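Local coordinates for prolyl-tRNA synthetase (Giardia lamblia ATCC 50803, PDB 3IAL), which probably joins L-proline to its tRNA(Pro) at the expense of ATP, and is captured here with the prolyl-adenylate intermediate bound, at residues Glu67-Val72 against Ser188-Val193. Residues are numbered along the deposited sequence; the frame is centred on the assembly and turned at random.
Sequences EEYAKV and SDYWKV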
ATOM      1  N   GLU B  67       7.450  -2.218  -6.798  1.00 27.64           N
ATOM      2  CA  GLU B  67       8.342  -1.473  -7.696  1.00 26.97           C
ATOM      3  C   GLU B  67       9.095  -2.375  -8.680  1.00 26.23           C
ATOM      4  O   GLU B  67       9.209  -2.045  -9.865  1.00 24.97           O
ATOM      5  CB  GLU B  67       9.365  -0.685  -6.873  1.00 29.15           C
ATOM      6  CG  GLU B  67       8.809   0.523  -6.144  1.00 35.06           C
ATOM      7  CD  GLU B  67       9.807   1.114  -5.138  1.00 42.78           C
ATOM      8  OE1 GLU B  67      10.966   0.630  -5.071  1.00 43.66           O
ATOM      9  OE2 GLU B  67       9.426   2.068  -4.416  1.00 46.19           O
ATOM     10  N   GLU B  68       9.621  -3.496  -8.184  1.00 24.52           N
ATOM     11  CA  GLU B  68      10.391  -4.443  -9.013  1.00 25.66           C
ATOM     12  C   GLU B  68       9.485  -5.218  -9.979  1.00 26.69           C
ATOM     13  O   GLU B  68       9.864  -5.489 -11.119  1.00 26.11           O
ATOM     14  CB  GLU B  68      11.155  -5.430  -8.135  1.00 27.70           C
ATOM     15  CG  GLU B  68      12.277  -4.810  -7.313  1.00 30.27           C
ATOM     16  CD  GLU B  68      13.318  -4.119  -8.180  1.00 33.02           C
ATOM     17  OE1 GLU B  68      13.867  -4.779  -9.090  1.00 31.63           O
ATOM     18  OE2 GLU B  68      13.560  -2.912  -7.962  1.00 30.53           O
ATOM     19  N   TYR B  69       8.291  -5.572  -9.515  1.00 26.08           N
ATOM     20  CA  TYR B  69       7.293  -6.191 -10.377  1.00 24.30           C
ATOM     21  C   TYR B  69       6.896  -5.239 -11.508  1.00 23.23           C
ATOM     22  O   TYR B  69       6.817  -5.661 -12.652  1.00 25.10           O
ATOM     23  CB  TYR B  69       6.064  -6.643  -9.576  1.00 24.72           C
ATOM     24  CG  TYR B  69       6.183  -8.010  -8.884  1.00 26.12           C
ATOM     25  CD1 TYR B  69       7.161  -8.943  -9.242  1.00 26.98           C
ATOM     26  CD2 TYR B  69       5.287  -8.372  -7.891  1.00 25.23           C
ATOM     27  CE1 TYR B  69       7.245 -10.176  -8.607  1.00 25.74           C
ATOM     28  CE2 TYR B  69       5.370  -9.594  -7.256  1.00 24.85           C
ATOM     29  CZ  TYR B  69       6.347 -10.494  -7.618  1.00 24.95           C
ATOM     30  OH  TYR B  69       6.413 -11.715  -6.981  1.00 23.37           O
ATOM     31  N   ALA B  70       6.693  -3.962 -11.196  1.00 22.66           N
ATOM     32  CA  ALA B  70       6.380  -2.954 -12.222  1.00 26.04           C
ATOM     33  C   ALA B  70       7.438  -2.911 -13.331  1.00 26.91           C
ATOM     34  O   ALA B  70       7.094  -2.794 -14.501  1.00 24.88           O
ATOM     35  CB  ALA B  70       6.211  -1.564 -11.603  1.00 23.44           C
ATOM     36  N   LYS B  71       8.714  -3.014 -12.960  1.00 29.20           N
ATOM     37  CA  LYS B  71       9.810  -2.944 -13.938  1.00 31.34           C
ATOM     38  C   LYS B  71       9.820  -4.123 -14.903  1.00 31.68           C
ATOM     39  O   LYS B  71      10.313  -3.996 -16.019  1.00 33.18           O
ATOM     40  CB  LYS B  71      11.173  -2.887 -13.241  1.00 31.95           C
ATOM     41  CG  LYS B  71      11.490  -1.587 -12.521  1.00 36.08           C
ATOM     42  CD  LYS B  71      12.887  -1.677 -11.903  1.00 39.70           C
ATOM     43  CE  LYS B  71      13.109  -0.664 -10.805  1.00 41.55           C
ATOM     44  NZ  LYS B  71      14.375  -0.959 -10.072  1.00 41.56           N
ATOM     45  N   VAL B  72       9.305  -5.274 -14.471  1.00 31.13           N
ATOM     46  CA  VAL B  72       9.232  -6.447 -15.350  1.00 28.99           C
ATOM     47  C   VAL B  72       7.802  -6.666 -15.877  1.00 26.57           C
ATOM     48  O   VAL B  72       7.433  -7.781 -16.247  1.00 26.75           O
ATOM     49  CB  VAL B  72       9.835  -7.732 -14.676  1.00 27.89           C
ATOM     50  CG1 VAL B  72      11.325  -7.536 -14.395  1.00 30.57           C
ATOM     51  CG2 VAL B  72       9.100  -8.110 -13.397  1.00 26.96           C
ATOM     52  N   SER B 188      11.603 -17.571 -13.655  1.00 29.77           N
ATOM     53  CA  SER B 188      12.896 -16.893 -13.534  1.00 29.62           C
ATOM     54  C   SER B 188      12.721 -15.414 -13.203  1.00 29.06           C
ATOM     55  O   SER B 188      13.471 -14.873 -12.393  1.00 28.01           O
ATOM     56  CB  SER B 188      13.712 -17.013 -14.825  1.00 30.17           C
ATOM     57  OG  SER B 188      13.931 -18.368 -15.154  1.00 38.49           O
ATOM     58  N   ASP B 189      11.744 -14.756 -13.832  1.00 29.03           N
ATOM     59  CA  ASP B 189      11.452 -13.347 -13.518  1.00 30.12           C
ATOM     60  C   ASP B 189      11.066 -13.182 -12.053  1.00 29.03           C
ATOM     61  O   ASP B 189      11.508 -12.242 -11.399  1.00 30.39           O
ATOM     62  CB  ASP B 189      10.343 -12.778 -14.418  1.00 29.60           C
ATOM     63  CG  ASP B 189      10.835 -12.453 -15.816  1.00 33.27           C
ATOM     64  OD1 ASP B 189      12.052 -12.585 -16.073  1.00 35.92           O
ATOM     65  OD2 ASP B 189      10.005 -12.049 -16.658  1.00 29.46           O
ATOM     66  N   TYR B 190      10.247 -14.097 -11.542  1.00 28.91           N
ATOM     67  CA  TYR B 190       9.865 -14.069 -10.131  1.00 28.37           C
ATOM     68  C   TYR B 190      11.116 -14.234  -9.259  1.00 27.45           C
ATOM     69  O   TYR B 190      11.306 -13.486  -8.308  1.00 27.52           O
ATOM     70  CB  TYR B 190       8.876 -15.189  -9.785  1.00 29.00           C
ATOM     71  CG  TYR B 190       7.483 -15.133 -10.398  1.00 27.13           C
ATOM     72  CD1 TYR B 190       6.777 -13.944 -10.536  1.00 29.13           C
ATOM     73  CD2 TYR B 190       6.844 -16.307 -10.771  1.00 27.82           C
ATOM     74  CE1 TYR B 190       5.479 -13.937 -11.072  1.00 27.16           C
ATOM     75  CE2 TYR B 190       5.573 -16.306 -11.294  1.00 27.23           C
ATOM     76  CZ  TYR B 190       4.889 -15.131 -11.444  1.00 26.12           C
ATOM     77  OH  TYR B 190       3.611 -15.192 -11.970  1.00 23.60           O
ATOM     78  N   TRP B 191      11.966 -15.209  -9.592  1.00 27.13           N
ATOM     79  CA  TRP B 191      13.206 -15.436  -8.840  1.00 25.81           C
ATOM     80  C   TRP B 191      14.154 -14.245  -8.865  1.00 27.16           C
ATOM     81  O   TRP B 191      14.822 -13.973  -7.858  1.00 29.27           O
ATOM     82  CB  TRP B 191      13.923 -16.713  -9.302  1.00 25.47           C
ATOM     83  CG  TRP B 191      13.320 -17.932  -8.681  1.00 29.61           C
ATOM     84  CD1 TRP B 191      12.587 -18.894  -9.300  1.00 30.64           C
ATOM     85  CD2 TRP B 191      13.364 -18.287  -7.299  1.00 29.40           C
ATOM     86  NE1 TRP B 191      12.176 -19.837  -8.392  1.00 28.88           N
ATOM     87  CE2 TRP B 191      12.642 -19.489  -7.153  1.00 28.85           C
ATOM     88  CE3 TRP B 191      13.942 -17.701  -6.164  1.00 34.43           C
ATOM     89  CZ2 TRP B 191      12.487 -20.122  -5.925  1.00 28.92           C
ATOM     90  CZ3 TRP B 191      13.788 -18.325  -4.943  1.00 34.69           C
ATOM     91  CH2 TRP B 191      13.064 -19.529  -4.832  1.00 36.12           C
ATOM     92  N   LYS B 192      14.217 -13.526  -9.985  1.00 27.00           N
ATOM     93  CA  LYS B 192      14.996 -12.283 -10.028  1.00 30.20           C
ATOM     94  C   LYS B 192      14.551 -11.292  -8.948  1.00 29.89           C
ATOM     95  O   LYS B 192      15.375 -10.654  -8.300  1.00 28.72           O
ATOM     96  CB  LYS B 192      14.923 -11.607 -11.397  1.00 33.06           C
ATOM     97  CG  LYS B 192      16.126 -11.856 -12.298  1.00 39.07           C
ATOM     98  CD  LYS B 192      16.076 -13.213 -12.962  1.00 43.65           C
ATOM     99  CE  LYS B 192      17.001 -13.274 -14.169  1.00 46.99           C
ATOM    100  NZ  LYS B 192      16.473 -12.427 -15.273  1.00 47.72           N
ATOM    101  N   VAL B 193      13.245 -11.169  -8.753  1.00 28.82           N
ATOM    102  CA  VAL B 193      12.717 -10.226  -7.774  1.00 27.49           C
ATOM    103  C   VAL B 193      12.988 -10.681  -6.341  1.00 27.21           C
ATOM    104  O   VAL B 193      13.318  -9.865  -5.489  1.00 26.05           O
ATOM    105  CB  VAL B 193      11.215  -9.965  -7.996  1.00 26.03           C
ATOM    106  CG1 VAL B 193      10.658  -9.059  -6.911  1.00 22.02           C
ATOM    107  CG2 VAL B 193      11.011  -9.337  -9.370  1.00 25.30           C
TER
HETATM  108  O   HOH W   1       7.567 -10.541 -15.733  1.00 27.27           O
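Glu68 and Val193 mark the closest backbone approach, with their CA atoms 6.4 Å apart, where the last turn of helix 52-71 runs past the middle of helix 180-201. The axes of the segments 67-71 and 188-193 come within 10.3 Å and run roughly antiparallel but clearly inclined, 144° between their N-to-C directions. Val193 points toward helix 52-71 and has the most surface buried in the contact. Its CG1 meets Glu68 CB at 3.9 Å, while CG2 packs against Tyr69 CD1. With CG1 anti to the backbone N (chi1 176°) and CG2 anti to the carbonyl carbon, both methyls reach the facing helix, and the branching lets valine touch two consecutive residues at once. The side chains of Tyr69 and Val193 cross at about a right angle. The Tyr69 ring also reaches Tyr190, CE1 to CD1 4.3 Å, in an oblique meeting.

Both helices pack against the antiparallel sheet of the class II synthetase catalytic core, and the tyrosines lie between helices and strands: each touches Ala173 and Ala271, small residues that accommodate broad rings. Tyr69 also meets the ring of His146. The side chain of Tyr69 is about 8 Å from the bound prolyl-adenylate, whereas Tyr190 anchors its hydroxyl to Thr269 by a hydrogen bond.

Glu68 contributes its aliphatic base to the contact, but its chain bends at chi2 (-59°) and its carboxylate binds Lys71 in a salt bridge, OE2 to NZ 3.0 Å, on the syn side but tilted out of the carboxylate plane. At the other end, where the first helix has given way to a turn, a water donates to both Val72 O (2.8 Å) and Asp189 OD2, joining two acceptor oxygens that cannot bond to each other.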